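Local atomic coordinates of paenibacillus xanthan lyase (Paenibacillus, PDB entry 6F2P), a protein that probably cleaves the bacterial polysaccharide xanthan by beta-elimination, combining a family 8 polysaccharide lyase core with further beta-rich domains and several bound calcium ions. Residues A99-G104 against A139-E144; G210-N213 against F217-H220; A224-Y229 against Y264-P269; T510-R515 against Y615-L620; N523-I526 against A531-G534. All blocks are in the same frame, centred on the assembly; numbering follows the deposited sequence.

Interaction 1: A99-G104 against A139-E144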
# COMPACT_ATOMS: atom_id res chain seq x y z
N ALA A 99 -56.73 5.00 2.51
CA ALA A 99 -57.43 4.47 1.34
C ALA A 99 -56.66 4.74 0.06
O ALA A 99 -56.59 3.88 -0.81
CB ALA A 99 -58.83 5.06 1.26
N ASP A 100 -56.08 5.93 -0.05
CA ASP A 100 -55.35 6.30 -1.26
C ASP A 100 -54.04 5.52 -1.39
O ASP A 100 -53.66 5.11 -2.49
CB ASP A 100 -55.11 7.81 -1.32
CG ASP A 100 -56.34 8.56 -1.82
OD1 ASP A 100 -57.15 7.94 -2.54
OD2 ASP A 100 -56.49 9.76 -1.50
N ILE A 101 -53.38 5.30 -0.26
CA ILE A 101 -52.20 4.47 -0.23
C ILE A 101 -52.52 3.06 -0.72
O ILE A 101 -51.87 2.55 -1.63
CB ILE A 101 -51.59 4.39 1.16
CG1 ILE A 101 -51.08 5.76 1.58
CG2 ILE A 101 -50.46 3.40 1.18
CD1 ILE A 101 -50.70 5.84 3.02
N ILE A 102 -53.55 2.46 -0.13
CA ILE A 102 -53.86 1.07 -0.41
C ILE A 102 -54.34 0.85 -1.84
O ILE A 102 -53.97 -0.13 -2.50
CB ILE A 102 -54.87 0.50 0.59
CG1 ILE A 102 -54.28 0.57 2.00
CG2 ILE A 102 -55.26 -0.92 0.20
CD1 ILE A 102 -55.04 -0.22 3.03
N SER A 103 -55.16 1.79 -2.33
CA SER A 103 -55.64 1.74 -3.71
C SER A 103 -54.45 1.84 -4.66
O SER A 103 -54.39 1.14 -5.67
CB SER A 103 -56.62 2.88 -3.97
OG SER A 103 -56.87 3.02 -5.36
N GLY A 104 -53.50 2.71 -4.32
CA GLY A 104 -52.26 2.81 -5.06
C GLY A 104 -51.55 1.47 -5.14
O GLY A 104 -51.13 1.05 -6.22
N ALA A 139 -44.43 -2.93 5.52
CA ALA A 139 -44.06 -2.99 6.93
C ALA A 139 -44.90 -2.01 7.75
O ALA A 139 -45.45 -2.37 8.79
CB ALA A 139 -42.57 -2.71 7.11
N LEU A 140 -45.03 -0.79 7.25
CA LEU A 140 -45.79 0.24 7.94
C LEU A 140 -47.29 -0.06 7.95
O LEU A 140 -47.97 0.18 8.95
CB LEU A 140 -45.55 1.60 7.29
CG LEU A 140 -44.11 2.11 7.29
CD1 LEU A 140 -44.00 3.38 6.47
CD2 LEU A 140 -43.62 2.34 8.71
N MET A 141 -47.80 -0.57 6.84
CA MET A 141 -49.23 -0.65 6.61
C MET A 141 -49.82 -2.03 6.91
O MET A 141 -51.02 -2.27 6.71
CB MET A 141 -49.53 -0.28 5.16
CG MET A 141 -49.07 1.11 4.75
SD MET A 141 -50.02 2.42 5.54
CE MET A 141 -51.67 2.00 4.96
N TYR A 142 -48.97 -2.92 7.41
CA TYR A 142 -49.29 -4.33 7.61
C TYR A 142 -50.66 -4.61 8.25
O TYR A 142 -51.47 -5.36 7.70
CB TYR A 142 -48.19 -4.97 8.46
CG TYR A 142 -48.10 -6.47 8.32
CD1 TYR A 142 -47.42 -7.04 7.26
CD2 TYR A 142 -48.68 -7.31 9.26
CE1 TYR A 142 -47.32 -8.42 7.13
CE2 TYR A 142 -48.58 -8.69 9.14
CZ TYR A 142 -47.91 -9.24 8.07
OH TYR A 142 -47.81 -10.61 7.94
N THR A 143 -50.90 -4.01 9.40
CA THR A 143 -52.13 -4.22 10.15
C THR A 143 -53.38 -3.67 9.44
O THR A 143 -54.51 -3.99 9.82
CB THR A 143 -52.04 -3.57 11.53
OG1 THR A 143 -51.79 -2.17 11.37
CG2 THR A 143 -50.90 -4.18 12.31
N GLU A 144 -53.17 -2.84 8.42
CA GLU A 144 -54.27 -2.25 7.68
C GLU A 144 -54.53 -3.00 6.39
O GLU A 144 -55.38 -2.61 5.60
CB GLU A 144 -53.97 -0.79 7.37
CG GLU A 144 -53.61 0.04 8.59
CD GLU A 144 -54.82 0.33 9.45
OE1 GLU A 144 -55.96 0.19 8.96
OE2 GLU A 144 -54.62 0.70 10.63
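Ile102 and Met141 mark the closest approach of the two backbones, CA to CA 8.6 Å: helix 95-111 lies beside the last turn of helix 123-141 and the 3-10 turn 142-144 that follows it. The spacing leaves the contact to side chains, and it is small, about 159 Å² in all, and largely apolar. Met141 supplies the centre. Its chain folds back on itself at chi2 and chi3 (-69° and -59°), and the terminal CE methyl is thereby brought against helix 95-111 between two isoleucines. Ile101 meets it with the CG2 branch, 4.2 Å from Met141 CE; Ile102 meets it with CG1, also 4.2 Å from Met141 CE, the two side chains passing at a slant. Both helices belong to the N-terminal alpha-helical domain of the lyase, the toroid of hairpin-paired helices found in polysaccharide lyase family 8, and the contact sits far out on it, about 52 Å from the centre of the chain. Further along Ile102, the chain runs on extended and lays CD1 3.5 Å from Glu144 O, a methyl against a backbone carbonyl. The 3-10 turn brings that carbonyl round: Glu144 N is bonded to Met141 O at 2.8 Å. The carboxylate of Glu144 turns back to helix 95-111 as well, where OE1 forms a salt bridge with Lys98, one turn ahead of Ile102. Tyr84 of helix 68-85 packs on both Met141 and Glu144, and Leu145 and Gln149 touch Ile102.

Interaction 2: G210-N213 against F217-H220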
# COMPACT_ATOMS: atom_id res chain seq x y z
N GLY A 210 -13.31 -5.16 -2.21
CA GLY A 210 -13.66 -5.50 -0.84
C GLY A 210 -12.89 -4.72 0.20
O GLY A 210 -12.22 -3.72 -0.10
N PHE A 211 -12.99 -5.18 1.45
CA PHE A 211 -12.23 -4.62 2.56
C PHE A 211 -10.89 -5.34 2.73
O PHE A 211 -10.81 -6.57 2.64
CB PHE A 211 -13.03 -4.73 3.85
CG PHE A 211 -14.17 -3.79 3.92
CD1 PHE A 211 -15.42 -4.17 3.48
CD2 PHE A 211 -14.01 -2.51 4.43
CE1 PHE A 211 -16.49 -3.30 3.54
CE2 PHE A 211 -15.06 -1.64 4.50
CZ PHE A 211 -16.31 -2.04 4.05
N TYR A 212 -9.84 -4.57 2.99
CA TYR A 212 -8.50 -5.12 3.19
C TYR A 212 -8.14 -5.04 4.68
O TYR A 212 -8.63 -4.16 5.40
CB TYR A 212 -7.47 -4.32 2.38
CG TYR A 212 -7.54 -4.51 0.87
CD1 TYR A 212 -8.69 -4.19 0.16
CD2 TYR A 212 -6.44 -4.97 0.16
CE1 TYR A 212 -8.76 -4.36 -1.21
CE2 TYR A 212 -6.49 -5.13 -1.22
CZ TYR A 212 -7.66 -4.83 -1.89
OH TYR A 212 -7.75 -4.98 -3.25
N ASN A 213 -7.28 -5.94 5.14
CA ASN A 213 -6.83 -5.91 6.53
C ASN A 213 -6.16 -4.59 6.94
O ASN A 213 -6.20 -4.21 8.11
CB ASN A 213 -5.89 -7.08 6.84
CG ASN A 213 -6.63 -8.37 7.09
OD1 ASN A 213 -6.75 -9.22 6.20
ND2 ASN A 213 -7.16 -8.53 8.31
N PHE A 217 -10.58 -0.06 1.35
CA PHE A 217 -11.69 -0.64 0.61
C PHE A 217 -11.53 -0.30 -0.86
O PHE A 217 -11.35 0.86 -1.22
CB PHE A 217 -13.04 -0.14 1.10
CG PHE A 217 -14.20 -0.74 0.37
CD1 PHE A 217 -14.78 -1.92 0.79
CD2 PHE A 217 -14.72 -0.12 -0.76
CE1 PHE A 217 -15.84 -2.48 0.11
CE2 PHE A 217 -15.78 -0.68 -1.45
CZ PHE A 217 -16.34 -1.85 -1.01
N VAL A 218 -11.62 -1.32 -1.70
CA VAL A 218 -11.52 -1.12 -3.14
C VAL A 218 -12.78 -1.63 -3.81
O VAL A 218 -13.29 -2.70 -3.47
CB VAL A 218 -10.30 -1.86 -3.71
CG1 VAL A 218 -10.36 -1.93 -5.24
CG2 VAL A 218 -9.03 -1.20 -3.24
N GLN A 219 -13.29 -0.87 -4.77
CA GLN A 219 -14.43 -1.31 -5.56
C GLN A 219 -14.18 -0.87 -7.00
O GLN A 219 -13.33 -0.01 -7.24
CB GLN A 219 -15.73 -0.72 -5.00
CG GLN A 219 -17.00 -1.27 -5.63
CD GLN A 219 -17.08 -2.80 -5.59
OE1 GLN A 219 -16.98 -3.45 -6.63
NE2 GLN A 219 -17.31 -3.36 -4.40
N HIS A 220 -14.89 -1.49 -7.93
CA HIS A 220 -14.62 -1.31 -9.36
C HIS A 220 -13.17 -1.66 -9.68
O HIS A 220 -12.54 -1.05 -10.54
CB HIS A 220 -14.99 0.09 -9.84
CG HIS A 220 -16.46 0.34 -9.84
ND1 HIS A 220 -17.03 1.45 -10.43
CD2 HIS A 220 -17.48 -0.37 -9.32
CE1 HIS A 220 -18.34 1.41 -10.27
NE2 HIS A 220 -18.64 0.31 -9.59
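Gly210 and Val218 face each other as the hydrogen-bonded pair of a short antiparallel ladder and satisfy one another twice: Gly210 N gives its proton to Val218 O at 2.8 Å, and Val218 N gives its own to Gly210 O at 2.9 Å, each donor lying in the plane of the carbonyl it meets. Gly210 O has a second, weaker visitor in the CA-H of Phe217, with CA 3.2 Å from that oxygen. Phe217 and Phe211 form the next, non-hydrogen-bonded pair, and their polar backbone atoms look outward: Phe217 N finds Asn226 OD1, Phe217 bonds through its backbone to Tyr225, and Phe211 pairs with Val205. This is a beta hairpin, strands 210-211 and 217-219, with 223-224 adding a third strand beyond; it lies within the helical family 8 domain. Gly210 has a backbone conformation in which a CB would run into the preceding carbonyl. The rings of Phe211 and Phe217 share one face of the hairpin in an edge-to-face pair, centroids 4.6 Å apart and planes at 61°. Phe217 CD1 stands over the centre of the Phe211 ring, brought there by a chi1 of -179° that swings CG opposite the backbone N. Val218, on the opposite face from the two phenylalanines, sets CG2 3.8 Å from Tyr212 CE1, the two side chains meeting at a slant, while Tyr212 OH is bonded to Gly208 O. Beyond the ladder, Gln219 OE1 accepts from His220 N at 3.1 Å, the donor standing above the amide's carbonyl plane, and His220 ND1 bonds to Glu395 OE1.

Interaction 3: A224-Y229 against Y264-P269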
# COMPACT_ATOMS: atom_id res chain seq x y z
N ALA A 224 -10.12 3.48 -4.63
CA ALA A 224 -10.31 3.68 -3.21
C ALA A 224 -11.76 4.07 -2.99
O ALA A 224 -12.22 5.07 -3.54
CB ALA A 224 -9.39 4.79 -2.73
N TYR A 225 -12.49 3.29 -2.20
CA TYR A 225 -13.94 3.48 -2.14
C TYR A 225 -14.62 3.28 -0.79
O TYR A 225 -15.81 2.96 -0.74
CB TYR A 225 -14.65 2.62 -3.20
CG TYR A 225 -15.23 3.44 -4.33
CD1 TYR A 225 -16.14 4.46 -4.08
CD2 TYR A 225 -14.87 3.19 -5.65
CE1 TYR A 225 -16.66 5.22 -5.11
CE2 TYR A 225 -15.39 3.94 -6.68
CZ TYR A 225 -16.28 4.94 -6.41
OH TYR A 225 -16.79 5.68 -7.45
N ASN A 226 -13.89 3.49 0.31
CA ASN A 226 -14.49 3.38 1.64
C ASN A 226 -15.73 4.25 1.77
O ASN A 226 -16.75 3.83 2.31
CB ASN A 226 -13.50 3.76 2.73
CG ASN A 226 -12.25 2.90 2.72
OD1 ASN A 226 -11.64 2.67 1.67
ND2 ASN A 226 -11.85 2.43 3.90
N GLY A 227 -15.63 5.48 1.25
CA GLY A 227 -16.70 6.45 1.37
C GLY A 227 -17.85 6.25 0.40
O GLY A 227 -18.95 6.72 0.64
N GLY A 228 -17.60 5.54 -0.69
CA GLY A 228 -18.65 5.29 -1.66
C GLY A 228 -19.39 3.98 -1.47
O GLY A 228 -20.35 3.90 -0.70
N TYR A 229 -18.94 2.95 -2.17
CA TYR A 229 -19.55 1.64 -2.09
C TYR A 229 -19.43 1.03 -0.71
O TYR A 229 -20.40 0.49 -0.17
CB TYR A 229 -18.96 0.70 -3.16
CG TYR A 229 -19.38 1.10 -4.54
CD1 TYR A 229 -20.62 0.71 -5.05
CD2 TYR A 229 -18.57 1.90 -5.33
CE1 TYR A 229 -21.03 1.10 -6.32
CE2 TYR A 229 -18.97 2.30 -6.61
CZ TYR A 229 -20.20 1.89 -7.10
OH TYR A 229 -20.60 2.27 -8.36
N TYR A 264 -13.04 0.59 13.13
CA TYR A 264 -11.73 1.04 13.61
C TYR A 264 -10.75 1.23 12.46
O TYR A 264 -9.95 2.16 12.47
CB TYR A 264 -11.12 0.06 14.61
CG TYR A 264 -11.94 -0.17 15.85
CD1 TYR A 264 -12.26 0.88 16.70
CD2 TYR A 264 -12.37 -1.44 16.19
CE1 TYR A 264 -13.00 0.67 17.84
CE2 TYR A 264 -13.11 -1.67 17.33
CZ TYR A 264 -13.42 -0.61 18.16
OH TYR A 264 -14.16 -0.83 19.30
N ASP A 265 -10.81 0.34 11.48
CA ASP A 265 -9.82 0.32 10.42
C ASP A 265 -10.21 1.11 9.18
O ASP A 265 -9.36 1.76 8.57
CB ASP A 265 -9.49 -1.11 10.02
CG ASP A 265 -8.95 -1.93 11.17
OD1 ASP A 265 -8.47 -1.32 12.16
OD2 ASP A 265 -9.02 -3.18 11.09
N SER A 266 -11.48 1.07 8.79
CA SER A 266 -11.87 1.63 7.50
C SER A 266 -12.75 2.88 7.58
O SER A 266 -13.00 3.51 6.56
CB SER A 266 -12.55 0.56 6.66
OG SER A 266 -11.69 -0.54 6.50
N TYR A 267 -13.20 3.25 8.77
CA TYR A 267 -14.10 4.41 8.87
C TYR A 267 -13.66 5.50 9.83
O TYR A 267 -13.55 6.66 9.44
CB TYR A 267 -15.56 3.96 9.09
CG TYR A 267 -16.00 3.29 7.83
CD1 TYR A 267 -16.40 4.05 6.74
CD2 TYR A 267 -15.92 1.92 7.69
CE1 TYR A 267 -16.75 3.45 5.55
CE2 TYR A 267 -16.26 1.31 6.50
CZ TYR A 267 -16.67 2.08 5.44
OH TYR A 267 -17.00 1.49 4.26
N GLU A 268 -13.36 5.13 11.07
CA GLU A 268 -12.88 6.10 12.05
C GLU A 268 -11.71 6.96 11.54
O GLU A 268 -11.70 8.17 11.76
CB GLU A 268 -12.53 5.40 13.37
CG GLU A 268 -12.33 6.36 14.53
CD GLU A 268 -11.84 5.67 15.77
OE1 GLU A 268 -11.37 4.52 15.66
OE2 GLU A 268 -11.93 6.26 16.87
N PRO A 269 -10.72 6.35 10.86
CA PRO A 269 -9.63 7.25 10.44
C PRO A 269 -10.05 8.23 9.35
O PRO A 269 -9.38 9.23 9.11
CB PRO A 269 -8.56 6.29 9.89
CG PRO A 269 -8.95 4.93 10.37
CD PRO A 269 -10.44 4.95 10.52
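Asn226 ties the loop between strand 223-224 and helix 229-244 to the C-terminal end of helix 256-267, within the N-terminal alpha-helical domain, the toroid of family 8 lyases. Its ND2 donates to Ser266 O at 3.1 Å, a fairly straight bond (163° at the hydrogen) that meets a lone pair in the carbonyl plane and lies nearly in the amide plane. A second link runs the other way: Tyr267 OH, 3.1 Å from Asn226 O, donates to that carbonyl from the edge of its ring, although the hydroxyl's position is less certain. In the next shell, Gly215 O receives both Asn226 ND2 and Ser266 OG, and OD1 is taken by Phe217 N, fixing both ends of the amide and its rotation. With chi1 -59°, CG stays beside the backbone N and the amide extends toward the helix end. A leucine in its place would probably leave Ser266 O and Phe217 N without these partners and loosen the loop's hold on the helix. Phe211, from strand 210-211, packs on both Ser266 and Tyr267. On Ser266 itself the CB lies 3.4 Å from Asn226 ND2.

Interaction 4: T510-R515 against Y615-L620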
# COMPACT_ATOMS: atom_id res chain seq x y z
N THR A 510 3.19 22.78 -9.54
CA THR A 510 2.96 22.01 -8.33
C THR A 510 2.17 22.87 -7.36
O THR A 510 2.60 23.97 -7.00
CB THR A 510 4.27 21.57 -7.67
OG1 THR A 510 4.84 20.49 -8.43
CG2 THR A 510 4.03 21.11 -6.22
N ILE A 511 1.00 22.38 -6.94
CA ILE A 511 0.10 23.21 -6.15
C ILE A 511 0.37 23.07 -4.66
O ILE A 511 0.22 21.98 -4.10
CB ILE A 511 -1.38 22.89 -6.43
CG1 ILE A 511 -1.64 22.79 -7.94
CG2 ILE A 511 -2.27 23.93 -5.76
CD1 ILE A 511 -1.16 23.98 -8.73
N VAL A 512 0.76 24.16 -4.02
CA VAL A 512 1.00 24.13 -2.58
C VAL A 512 -0.32 24.22 -1.83
O VAL A 512 -0.54 23.50 -0.85
CB VAL A 512 1.93 25.26 -2.12
CG1 VAL A 512 1.90 25.39 -0.60
CG2 VAL A 512 3.34 25.02 -2.59
N GLU A 513 -1.18 25.11 -2.29
CA GLU A 513 -2.42 25.40 -1.59
C GLU A 513 -3.51 25.80 -2.58
O GLU A 513 -3.22 26.32 -3.67
CB GLU A 513 -2.18 26.51 -0.57
CG GLU A 513 -3.35 26.83 0.33
CD GLU A 513 -3.97 25.59 0.96
OE1 GLU A 513 -3.60 25.25 2.10
OE2 GLU A 513 -4.85 24.97 0.32
N ASN A 514 -4.76 25.52 -2.22
CA ASN A 514 -5.91 26.08 -2.92
C ASN A 514 -7.06 26.10 -1.93
O ASN A 514 -7.95 25.27 -1.99
CB ASN A 514 -6.26 25.28 -4.17
CG ASN A 514 -7.12 26.08 -5.14
OD1 ASN A 514 -7.71 27.09 -4.76
ND2 ASN A 514 -7.19 25.64 -6.39
N ARG A 515 -7.02 27.05 -1.00
CA ARG A 515 -7.90 27.02 0.16
C ARG A 515 -9.13 27.87 -0.04
O ARG A 515 -9.04 28.99 -0.54
CB ARG A 515 -7.15 27.55 1.39
CG ARG A 515 -7.81 27.24 2.72
CD ARG A 515 -7.52 25.80 3.12
NE ARG A 515 -8.11 25.45 4.41
CZ ARG A 515 -8.16 24.21 4.89
NH1 ARG A 515 -7.65 23.22 4.17
NH2 ARG A 515 -8.72 23.96 6.07
N TYR A 615 10.76 20.67 -6.03
CA TYR A 615 10.16 21.60 -5.09
C TYR A 615 10.39 21.08 -3.69
O TYR A 615 10.70 19.90 -3.50
CB TYR A 615 8.65 21.78 -5.35
CG TYR A 615 7.82 20.51 -5.18
CD1 TYR A 615 7.47 20.05 -3.91
CD2 TYR A 615 7.39 19.78 -6.29
CE1 TYR A 615 6.73 18.90 -3.75
CE2 TYR A 615 6.63 18.63 -6.13
CZ TYR A 615 6.31 18.19 -4.86
OH TYR A 615 5.57 17.04 -4.70
N SER A 616 10.23 21.96 -2.72
CA SER A 616 10.18 21.57 -1.33
C SER A 616 9.38 22.63 -0.58
O SER A 616 9.52 23.82 -0.86
CB SER A 616 11.58 21.43 -0.73
OG SER A 616 12.23 22.69 -0.68
N TYR A 617 8.53 22.18 0.33
CA TYR A 617 7.81 23.08 1.23
C TYR A 617 7.36 22.30 2.45
O TYR A 617 7.36 21.06 2.44
CB TYR A 617 6.62 23.75 0.53
CG TYR A 617 5.54 22.82 0.02
CD1 TYR A 617 5.68 22.16 -1.19
CD2 TYR A 617 4.37 22.61 0.74
CE1 TYR A 617 4.69 21.31 -1.67
CE2 TYR A 617 3.37 21.77 0.27
CZ TYR A 617 3.54 21.12 -0.94
OH TYR A 617 2.57 20.27 -1.42
N VAL A 618 6.99 23.02 3.50
CA VAL A 618 6.62 22.40 4.77
C VAL A 618 5.30 22.97 5.22
O VAL A 618 5.17 24.18 5.38
CB VAL A 618 7.65 22.73 5.87
CG1 VAL A 618 7.16 22.22 7.21
CG2 VAL A 618 9.01 22.15 5.53
N LEU A 619 4.31 22.11 5.44
CA LEU A 619 3.03 22.56 5.96
C LEU A 619 3.13 22.70 7.47
O LEU A 619 3.56 21.77 8.16
CB LEU A 619 1.91 21.59 5.59
CG LEU A 619 1.58 21.49 4.10
CD1 LEU A 619 0.42 20.52 3.86
CD2 LEU A 619 1.28 22.86 3.52
N LEU A 620 2.72 23.86 7.97
CA LEU A 620 2.74 24.12 9.40
C LEU A 620 1.36 24.52 9.87
O LEU A 620 1.08 25.71 10.03
CB LEU A 620 3.75 25.24 9.70
CG LEU A 620 5.20 24.93 9.34
CD1 LEU A 620 6.08 26.17 9.46
CD2 LEU A 620 5.77 23.81 10.21
O HOH W 1 0.08 20.39 -0.37
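Thr510 and Val512 meet Tyr615 and Tyr617 in a buried sheet-to-sheet contact, methyl groups on tyrosine faces, between strand 508-516 of a five-stranded antiparallel sheet and strand 613-621 of the nine-stranded one. Thr510 CG2 stands 3.7 Å from the centroid of the Tyr615 ring, offset toward its rim, the two side chains crossing at about a right angle. Val512 CG2 sits more squarely, 3.9 Å from the Tyr617 ring centroid and only 8° off its normal, while CG1 lies toward the ring's rim, 4.0 Å from Tyr617 CD2. Both tyrosines place CG between the backbone N and the carbonyl carbon (chi1 63° and 62°), which directs the rings toward strand 508-516. Thr510 OG1 is bonded to Thr439 and His606, and Tyr615 OH to Lys484. An alanine at Tyr615 is likely to leave the Thr510 methyl without its aromatic cover and Lys484 without the hydroxyl. A water at the edge of the Tyr617 ring, 2.7 Å from Tyr617 OH, donates to Val512 O at 3.2 Å, bridging the sheets. Val512 and Glu513, both facing Leu602, form a classic beta bulge where strand 508-516 turns a corner, within the layered sheets of the family 8 super-sandwich domain.

Interaction 5: N523-I526 against A531-G534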
# COMPACT_ATOMS: atom_id res chain seq x y z
N ASN A 523 -9.22 36.60 4.23
CA ASN A 523 -8.33 35.97 5.21
C ASN A 523 -6.93 36.51 5.05
O ASN A 523 -6.41 36.54 3.93
CB ASN A 523 -8.33 34.45 5.04
CG ASN A 523 -9.70 33.85 5.25
OD1 ASN A 523 -10.62 34.10 4.48
ND2 ASN A 523 -9.84 33.05 6.30
N ALA A 524 -6.33 36.98 6.14
CA ALA A 524 -5.04 37.66 6.02
C ALA A 524 -3.97 36.71 5.47
O ALA A 524 -3.83 35.57 5.92
CB ALA A 524 -4.62 38.25 7.33
N LEU A 525 -3.25 37.19 4.45
CA LEU A 525 -2.12 36.45 3.90
C LEU A 525 -0.85 37.20 4.23
O LEU A 525 -0.57 38.23 3.64
CB LEU A 525 -2.25 36.28 2.39
CG LEU A 525 -1.10 35.49 1.75
CD1 LEU A 525 -1.30 33.98 1.86
CD2 LEU A 525 -0.89 35.88 0.30
N ILE A 526 -0.08 36.68 5.18
CA ILE A 526 1.16 37.32 5.59
C ILE A 526 2.34 36.57 5.01
O ILE A 526 2.48 35.36 5.23
CB ILE A 526 1.26 37.40 7.12
CG1 ILE A 526 0.06 38.20 7.65
CG2 ILE A 526 2.56 38.06 7.53
CD1 ILE A 526 0.04 38.35 9.13
N ALA A 531 2.14 41.68 5.59
CA ALA A 531 0.77 41.50 5.10
C ALA A 531 0.62 41.86 3.63
O ALA A 531 1.10 42.90 3.18
CB ALA A 531 -0.21 42.32 5.94
N LYS A 532 -0.04 40.99 2.87
CA LYS A 532 -0.36 41.28 1.48
C LYS A 532 -1.76 41.90 1.40
O LYS A 532 -2.53 41.81 2.36
CB LYS A 532 -0.32 40.00 0.66
CG LYS A 532 1.06 39.42 0.47
CD LYS A 532 1.91 40.25 -0.47
CE LYS A 532 3.19 39.51 -0.82
NZ LYS A 532 4.14 40.34 -1.60
N PRO A 533 -2.09 42.55 0.27
CA PRO A 533 -3.45 43.05 0.06
C PRO A 533 -4.50 41.94 0.21
O PRO A 533 -4.29 40.86 -0.33
CB PRO A 533 -3.41 43.53 -1.40
CG PRO A 533 -2.00 43.89 -1.63
CD PRO A 533 -1.18 42.94 -0.81
N GLY A 534 -5.59 42.21 0.92
CA GLY A 534 -6.60 41.19 1.16
C GLY A 534 -7.78 41.21 0.20
O GLY A 534 -8.80 40.56 0.43
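Leu525 and Lys532 make the close part of the contact. Lys532 N donates to Leu525 O at 2.9 Å, almost straight (164° at the hydrogen) and with the donor almost in line with the carbonyl bond. Beside this bond the aliphatic start of Lys532 lies against the leucine: its CG is 4.0 Å from Leu525 CD2, and its CB 3.5 Å from Leu525 O. Leu525, with CG anti to its own nitrogen (chi1 -179°), continues inward onto Ile548 and Trp538. The pair belongs to a beta hairpin, strands 525-527 and 530-531, at one margin of the nine-stranded antiparallel sheet of the super-sandwich domain; strand 545-550 lies on the inner side, where Ile526 pairs through its backbone with His549. Toward the turn the packing thins. Ile526 and Ala531 form a non-hydrogen-bonded pair with CA atoms 4.2 Å apart, yet their side chains barely meet, Ile526 CG1 and Ala531 CB being 4.5 Å apart. Ala531 is exposed there and touches a crystal neighbour. Lys532, bent at chi2, takes its ammonium away from Leu525 to a salt bridge with Glu540, while Trp538 packs on the lysine and on Pro533.

Overall arrangement
Interactions 2 and 3 form one unit, centres 9 Å apart: Phe217 is held by Tyr225 and Asn226, and His220 and Tyr229 meet beside Arg283 and Glu395. There the helical domain meets the super-sandwich domain, consistent with the position of the substrate cleft in family 8 lyases. Interaction 1 lies on the same helical domain, centre about 40 Å from interaction 2. On interaction 2, the Tyr212 side chain is about 5 Å from a bound calcium ion. Interactions 3 and 4 have centres about 26 Å apart. Interactions 4 and 5 share the super-sandwich domain, centres about 17 Å and nearest atoms about 7 Å apart, without touching; interaction 5 falls, in sequence, between the strands of interaction 4.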